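Local structure of probable glutamine-binding lipoprotein GlnH (GLNBP) (Mycobacterium tuberculosis, 6H20) at residues G6-P11 / V166-T171; V164-A167 / S172-R175; L195-L198 / E202-A205. The protein binds aspartate and related amino acids such as asparagine, probably as an extracytoplasmic lipoprotein receptor that helps regulate protein kinase G and glutamate metabolism. One frame throughout, in Å; residues are numbered along the deposited sequence.

Contact 1. Residues G6-P11 / V166-T171; sequences GMEIMP and VARGTT. With ASN (asparagine), chain B.
Across the two segments the nearest CA atoms are those of Glu8 and Arg168, 9.6 Å apart, because strand 184-188 runs between strands 8-9 and 163-167 and pairs with both, so the gap is bridged by side chains. Arg168 does the reaching. Its chain leaves nearly straight at chi2 and then bends at chi3 (-70°), which presents the outer end of the guanidinium to the Gly6 carbonyl. NH1 and NH2 both close on that one oxygen: NH1 sits 2.9 Å from Gly6 O almost in line with C=O, while NH2 reaches Gly6 O at 2.9 Å on a lone pair in the carbonyl plane. Both bonds lie close to the guanidinium plane, leaving its faces for other partners. Glu8 takes one of them. Its carboxylate stacks on the guanidinium with the planes 6° apart, and OE2 lies over the centre, 3.1 Å from Arg168 CZ. The salt bridge from Glu8 OE2 to Arg168 NH1 (3.2 Å) is therefore one of charge alone, with no N-H aimed at the oxygen. NH1 makes a further hydrogen bond to Ser187 OG. Past Arg168 the chain makes a type II turn from Ala167 to Thr170, tied by Thr170 OG1 to Ala167 O at 2.8 Å; the same hydroxyl N-caps the next helix through Leu173 N. One residue on, Thr171 N donates to the carboxylate atom O of the bound asparagine (2.9 Å). Two bonds in the plane and a carboxylate above it should fix the orientation of the guanidinium and restrict its rotation, so that the N-terminal segment is joined by charge and hydrogen bonding to the start of a turn that leads to Thr171, whose N-H binds the ligand.

Contact 2. Residues V164-A167 / S172-R175; sequences VCVA and SLRR
Val166 keeps CG1 anti to its carbonyl carbon (chi1 -71°), which leaves CG2 between the backbone N and carbonyl carbon, and Leu173 swings CG away from its own N (chi1 171°); together these settings bring Val166 CG2 within 3.7 Å of Leu173 CD1. The two side chains cross at about a right angle. Val166 CG2 also rests on the root of the leucine, 3.9 Å from Leu173 CB, so one methyl lies against both the base and one branch of its partner. The other methyl goes to the helix backbone: Val166 CG1 lies 4.1 Å from Leu173 N and 4.2 Å from Ser172 C. The valine thus packs on the helix at Ser172 and Leu173, with one methyl on the main chain and the other on a side chain, and the backbones come close, Val166 CA to Leu173 CA being 5.7 Å. Ile185 of the neighbouring strand touches both Val166 and Leu173, while Trp191 packs on Val166, Ala167 and Ser172. Ser172 adds its CB to the apolar side, 4.3 Å from Val166 CG1, but its polar end is engaged differently: OG is hydrogen-bonded to Thr208 OG1, and the residue lines the asparagine pocket. On the strand, Cys165 is held by its disulfide to Cys194. This is the strand-to-helix half of a beta-alpha-beta unit made of strand 163-167, helix 171-176 and strand 184-188, with the ligand-binding turn between strand and helix, as expected in a lobe of a family 3 solute-binding protein.

Contact 3. Residues L195-L198 / E202-A205; sequences LVAL and EIDA
Ile203 packs its side chain against Ala197 and Leu198 where helix 191-199 gives way to the loop leading into strand 205-207, the helix-to-strand half of a beta-alpha-beta crossover (strand 184-188, helix 191-199, strand 205-207). From CB, which stands back from the helix, the isoleucine sends out two branches. CG2 is the short one and just meets Ala197 CB at 4.1 Å. CG1, placed between the backbone N and carbonyl carbon (chi1 56°), runs in against the helix main chain and comes within 3.5 Å of Leu198 N. At the tip, CD1 nestles in the corner formed by Ala197 CB and Leu198 CB (3.8 Å each), with Leu198 N slightly nearer at 3.6 Å, and so spans a step of the helix. The backbone is tied just before this: Glu202 N donates to Ala197 O at 2.8 Å (N-H...O 158°), an i to i+5 bond that pulls the chain back across the last turn. Glu202 then lies alongside the helix, with OE1 near Ala197 CB. Asp204 points away and pairs through OD1 with Arg163 NH2, holding the loop to the adjoining strand, and Leu223 of strand 223-226 packs on Leu198. Leu198 itself reaches the loop main chain with a single methyl, CD1, which lies 3.5 Å from Ile203 O and 3.8 Å from Asp204 O.

In the fold
Contacts 1 and 2 share Val166 and Ala167 at the end of strand 163-167, with centres about 7 Å apart; Met10 SD of contact 1 lies 3.7 Å from Leu173 CD1 of contact 2. Both run up to the bound asparagine, through Thr170 and Thr171 in one and Ser172 in the other. Contact 3 lies farther from the pocket, its centre about 13 Å from each of the others. It meets contact 2 through a probable hydrogen bond, Cys165 N to Ala205 O at 2.9 Å, where strands 163-167 and 205-207 run parallel. Met7 links contacts 1 and 3, its CE 3.9 Å from Ala197 CB.

Contact 1. Residues G6-P11 / V166-T171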
loop_
_atom_site.group_PDB
_atom_site.type_symbol
_atom_site.label_atom_id
_atom_site.label_comp_id
_atom_site.label_asym_id
_atom_site.label_seq_id
_atom_site.Cartn_x
_atom_site.Cartn_y
_atom_site.Cartn_z
ATOM N N GLY A 6 -14.781 13.302 6.407
ATOM C CA GLY A 6 -13.650 13.717 5.605
ATOM C C GLY A 6 -13.852 13.668 4.105
ATOM O O GLY A 6 -12.869 13.764 3.368
ATOM N N MET A 7 -15.085 13.543 3.633
ATOM C CA MET A 7 -15.349 13.453 2.201
ATOM C C MET A 7 -15.345 14.843 1.576
ATOM O O MET A 7 -16.027 15.758 2.056
ATOM C CB MET A 7 -16.707 12.785 1.992
ATOM C CG MET A 7 -17.151 12.604 0.551
ATOM S SD MET A 7 -18.737 11.723 0.523
ATOM C CE MET A 7 -18.257 10.261 1.434
ATOM N N GLU A 8 -14.584 15.007 0.499
ATOM C CA GLU A 8 -14.426 16.300 -0.149
ATOM C C GLU A 8 -14.584 16.135 -1.649
ATOM O O GLU A 8 -13.888 15.319 -2.262
ATOM C CB GLU A 8 -13.031 16.878 0.137
ATOM C CG GLU A 8 -12.705 16.986 1.610
ATOM C CD GLU A 8 -11.241 17.277 1.873
ATOM O OE1 GLU A 8 -10.527 17.682 0.937
ATOM O OE2 GLU A 8 -10.809 17.084 3.025
ATOM N N ILE A 9 -15.476 16.916 -2.245
ATOM C CA ILE A 9 -15.497 17.055 -3.698
ATOM C C ILE A 9 -14.417 18.058 -4.098
ATOM O O ILE A 9 -14.484 19.241 -3.743
ATOM C CB ILE A 9 -16.888 17.482 -4.192
ATOM C CG1 ILE A 9 -17.965 16.513 -3.688
ATOM C CG2 ILE A 9 -16.900 17.587 -5.713
ATOM C CD1 ILE A 9 -19.396 17.051 -3.796
ATOM N N MET A 10 -13.399 17.586 -4.820
ATOM C CA MET A 10 -12.246 18.419 -5.116
ATOM C C MET A 10 -12.591 19.471 -6.178
ATOM O O MET A 10 -13.502 19.268 -6.985
ATOM C CB MET A 10 -11.097 17.535 -5.597
ATOM C CG MET A 10 -10.470 16.730 -4.468
ATOM S SD MET A 10 -9.092 15.672 -4.977
ATOM C CE MET A 10 -8.687 16.343 -6.576
ATOM N N PRO A 11 -11.894 20.609 -6.186
ATOM C CA PRO A 11 -12.187 21.652 -7.193
ATOM C C PRO A 11 -11.846 21.152 -8.583
ATOM O O PRO A 11 -10.867 20.412 -8.747
ATOM C CB PRO A 11 -11.270 22.822 -6.797
ATOM C CG PRO A 11 -10.471 22.387 -5.645
ATOM C CD PRO A 11 -10.748 20.948 -5.330
ATOM N N VAL A 166 -11.200 8.582 -4.378
ATOM C CA VAL A 166 -9.803 8.255 -4.093
ATOM C C VAL A 166 -9.475 8.727 -2.687
ATOM O O VAL A 166 -10.017 9.724 -2.205
ATOM C CB VAL A 166 -8.803 8.888 -5.090
ATOM C CG1 VAL A 166 -8.909 8.212 -6.451
ATOM C CG2 VAL A 166 -9.031 10.381 -5.172
ATOM N N ALA A 167 -8.556 8.028 -2.035
ATOM C CA ALA A 167 -8.067 8.508 -0.749
ATOM C C ALA A 167 -7.018 9.591 -0.960
ATOM O O ALA A 167 -6.214 9.528 -1.896
ATOM C CB ALA A 167 -7.470 7.363 0.068
ATOM N N ARG A 168 -7.029 10.591 -0.085
ATOM C CA ARG A 168 -6.044 11.652 -0.180
ATOM C C ARG A 168 -4.653 11.092 0.109
ATOM O O ARG A 168 -4.489 10.132 0.869
ATOM C CB ARG A 168 -6.409 12.788 0.784
ATOM C CG ARG A 168 -7.578 13.626 0.269
ATOM C CD ARG A 168 -7.855 14.861 1.121
ATOM N NE ARG A 168 -8.401 14.533 2.437
ATOM C CZ ARG A 168 -9.670 14.213 2.674
ATOM N NH1 ARG A 168 -10.550 14.148 1.679
ATOM N NH2 ARG A 168 -10.063 13.947 3.920
ATOM N N GLY A 169 -3.651 11.659 -0.557
ATOM C CA GLY A 169 -2.283 11.260 -0.275
ATOM C C GLY A 169 -1.830 10.031 -1.023
ATOM O O GLY A 169 -0.827 9.413 -0.637
ATOM N N THR A 170 -2.526 9.650 -2.087
ATOM C CA THR A 170 -2.219 8.401 -2.767
ATOM C C THR A 170 -1.768 8.646 -4.198
ATOM O O THR A 170 -2.082 9.670 -4.817
ATOM C CB THR A 170 -3.442 7.471 -2.796
ATOM O OG1 THR A 170 -4.512 8.096 -3.528
ATOM C CG2 THR A 170 -3.894 7.118 -1.381
ATOM N N THR A 171 -1.036 7.666 -4.734
ATOM C CA THR A 171 -0.706 7.695 -6.151
ATOM C C THR A 171 -1.962 7.573 -6.988
ATOM O O THR A 171 -1.989 8.052 -8.128
ATOM C CB THR A 171 0.195 6.506 -6.499
ATOM O OG1 THR A 171 -0.471 5.294 -6.117
ATOM C CG2 THR A 171 1.584 6.610 -5.803
HETATM N N ASN B . -0.513 2.131 -3.259
HETATM C CA ASN B . -1.114 3.452 -3.430
HETATM C C ASN B . -0.207 4.502 -2.815
HETATM O O ASN B . -0.620 5.663 -2.637
HETATM C CB ASN B . -2.508 3.503 -2.801
HETATM C CG ASN B . -2.474 3.400 -1.296
HETATM O OD1 ASN B . -1.487 2.987 -0.695
HETATM N ND2 ASN B . -3.552 3.816 -0.674
HETATM O OXT ASN B . 0.954 4.171 -2.492
#

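Contact 2. Residues V164-A167 / S172-R175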
loop_
_atom_site.group_PDB
_atom_site.type_symbol
_atom_site.label_atom_id
_atom_site.label_comp_id
_atom_site.label_asym_id
_atom_site.label_seq_id
_atom_site.Cartn_x
_atom_site.Cartn_y
_atom_site.Cartn_z
ATOM N N VAL A 164 -15.727 9.767 -8.955
ATOM C CA VAL A 164 -14.716 8.748 -8.689
ATOM C C VAL A 164 -14.060 9.062 -7.354
ATOM O O VAL A 164 -13.571 10.179 -7.148
ATOM C CB VAL A 164 -13.668 8.720 -9.812
ATOM C CG1 VAL A 164 -12.589 7.700 -9.513
ATOM C CG2 VAL A 164 -14.337 8.429 -11.148
ATOM N N CYS A 165 -14.028 8.070 -6.467
ATOM C CA CYS A 165 -13.476 8.228 -5.126
ATOM C C CYS A 165 -12.023 7.777 -5.066
ATOM O O CYS A 165 -11.664 6.711 -5.588
ATOM C CB CYS A 165 -14.304 7.407 -4.138
ATOM S SG CYS A 165 -13.886 7.681 -2.390
ATOM N N VAL A 166 -11.200 8.582 -4.378
ATOM C CA VAL A 166 -9.803 8.255 -4.093
ATOM C C VAL A 166 -9.475 8.727 -2.687
ATOM O O VAL A 166 -10.017 9.724 -2.205
ATOM C CB VAL A 166 -8.803 8.888 -5.090
ATOM C CG1 VAL A 166 -8.909 8.212 -6.451
ATOM C CG2 VAL A 166 -9.031 10.381 -5.172
ATOM N N ALA A 167 -8.556 8.028 -2.035
ATOM C CA ALA A 167 -8.067 8.508 -0.749
ATOM C C ALA A 167 -7.018 9.591 -0.960
ATOM O O ALA A 167 -6.214 9.528 -1.896
ATOM C CB ALA A 167 -7.470 7.363 0.068
ATOM N N SER A 172 -3.016 6.980 -6.411
ATOM C CA SER A 172 -4.262 6.765 -7.138
ATOM C C SER A 172 -4.881 8.087 -7.546
ATOM O O SER A 172 -5.371 8.235 -8.673
ATOM C CB SER A 172 -5.234 5.996 -6.244
ATOM O OG SER A 172 -4.586 4.910 -5.620
ATOM N N LEU A 173 -4.860 9.062 -6.632
ATOM C CA LEU A 173 -5.367 10.395 -6.930
ATOM C C LEU A 173 -4.595 11.010 -8.084
ATOM O O LEU A 173 -5.184 11.570 -9.014
ATOM C CB LEU A 173 -5.248 11.262 -5.674
ATOM C CG LEU A 173 -5.527 12.762 -5.772
ATOM C CD1 LEU A 173 -6.862 13.043 -6.443
ATOM C CD2 LEU A 173 -5.478 13.383 -4.373
ATOM N N ARG A 174 -3.265 10.883 -8.056
ATOM C CA ARG A 174 -2.447 11.458 -9.117
ATOM C C ARG A 174 -2.810 10.884 -10.485
ATOM O O ARG A 174 -2.864 11.620 -11.478
ATOM C CB ARG A 174 -0.965 11.247 -8.797
ATOM C CG ARG A 174 -0.017 11.715 -9.890
ATOM C CD ARG A 174 -0.056 13.225 -10.083
ATOM N NE ARG A 174 0.881 13.657 -11.124
ATOM C CZ ARG A 174 0.680 13.481 -12.427
ATOM N NH1 ARG A 174 1.584 13.897 -13.306
ATOM N NH2 ARG A 174 -0.425 12.888 -12.857
ATOM N N ARG A 175 -3.112 9.585 -10.551
ATOM C CA ARG A 175 -3.455 8.973 -11.834
ATOM C C ARG A 175 -4.834 9.419 -12.324
ATOM O O ARG A 175 -5.027 9.656 -13.523
ATOM C CB ARG A 175 -3.385 7.450 -11.707
ATOM C CG ARG A 175 -3.863 6.682 -12.941
ATOM C CD ARG A 175 -3.016 7.019 -14.158
ATOM N NE ARG A 175 -3.462 6.323 -15.366
ATOM C CZ ARG A 175 -4.405 6.772 -16.190
ATOM N NH1 ARG A 175 -5.031 7.917 -15.937
ATOM N NH2 ARG A 175 -4.732 6.069 -17.267
#

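Contact 3. Residues L195-L198 / E202-A205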
loop_
_atom_site.group_PDB
_atom_site.type_symbol
_atom_site.label_atom_id
_atom_site.label_comp_id
_atom_site.label_asym_id
_atom_site.label_seq_id
_atom_site.Cartn_x
_atom_site.Cartn_y
_atom_site.Cartn_z
ATOM N N LEU A 195 -15.692 2.796 -0.046
ATOM C CA LEU A 195 -16.673 1.720 -0.121
ATOM C C LEU A 195 -18.005 2.168 0.454
ATOM O O LEU A 195 -19.058 1.941 -0.149
ATOM C CB LEU A 195 -16.149 0.475 0.594
ATOM C CG LEU A 195 -17.184 -0.644 0.671
ATOM C CD1 LEU A 195 -17.597 -1.080 -0.735
ATOM C CD2 LEU A 195 -16.660 -1.817 1.475
ATOM N N VAL A 196 -17.978 2.835 1.608
ATOM C CA VAL A 196 -19.217 3.351 2.191
ATOM C C VAL A 196 -19.911 4.302 1.222
ATOM O O VAL A 196 -21.128 4.222 1.009
ATOM C CB VAL A 196 -18.940 4.022 3.548
ATOM C CG1 VAL A 196 -20.193 4.745 4.049
ATOM C CG2 VAL A 196 -18.486 2.982 4.553
ATOM N N ALA A 197 -19.146 5.214 0.621
ATOM C CA ALA A 197 -19.725 6.174 -0.314
ATOM C C ALA A 197 -20.394 5.471 -1.490
ATOM O O ALA A 197 -21.459 5.896 -1.954
ATOM C CB ALA A 197 -18.646 7.131 -0.811
ATOM N N LEU A 198 -19.780 4.402 -1.995
ATOM C CA LEU A 198 -20.370 3.693 -3.128
ATOM C C LEU A 198 -21.596 2.909 -2.686
ATOM O O LEU A 198 -22.613 2.872 -3.394
ATOM C CB LEU A 198 -19.324 2.782 -3.775
ATOM C CG LEU A 198 -19.723 2.061 -5.064
ATOM C CD1 LEU A 198 -20.268 3.017 -6.124
ATOM C CD2 LEU A 198 -18.523 1.302 -5.608
ATOM N N GLU A 202 -23.231 7.606 -3.270
ATOM C CA GLU A 202 -22.722 8.970 -3.255
ATOM C C GLU A 202 -21.596 9.176 -4.252
ATOM O O GLU A 202 -21.138 10.313 -4.428
ATOM C CB GLU A 202 -22.241 9.325 -1.849
ATOM C CG GLU A 202 -23.367 9.287 -0.843
ATOM C CD GLU A 202 -22.896 9.430 0.582
ATOM O OE1 GLU A 202 -21.703 9.188 0.853
ATOM O OE2 GLU A 202 -23.735 9.777 1.442
ATOM N N ILE A 203 -21.152 8.097 -4.899
ATOM C CA ILE A 203 -20.132 8.121 -5.938
ATOM C C ILE A 203 -20.506 7.051 -6.961
ATOM O O ILE A 203 -21.425 6.257 -6.756
ATOM C CB ILE A 203 -18.721 7.833 -5.374
ATOM C CG1 ILE A 203 -18.747 6.492 -4.638
ATOM C CG2 ILE A 203 -18.252 8.965 -4.456
ATOM C CD1 ILE A 203 -17.371 5.977 -4.238
ATOM N N ASP A 204 -19.756 7.005 -8.059
ATOM C CA ASP A 204 -20.023 6.044 -9.122
ATOM C C ASP A 204 -18.970 4.954 -9.255
ATOM O O ASP A 204 -19.291 3.852 -9.726
ATOM C CB ASP A 204 -20.154 6.778 -10.459
ATOM C CG ASP A 204 -21.228 7.835 -10.412
ATOM O OD1 ASP A 204 -22.390 7.466 -10.133
ATOM O OD2 ASP A 204 -20.906 9.025 -10.614
ATOM N N ALA A 205 -17.737 5.219 -8.834
ATOM C CA ALA A 205 -16.678 4.230 -8.948
ATOM C C ALA A 205 -15.560 4.586 -7.982
ATOM O O ALA A 205 -15.469 5.716 -7.488
ATOM C CB ALA A 205 -16.132 4.166 -10.378
#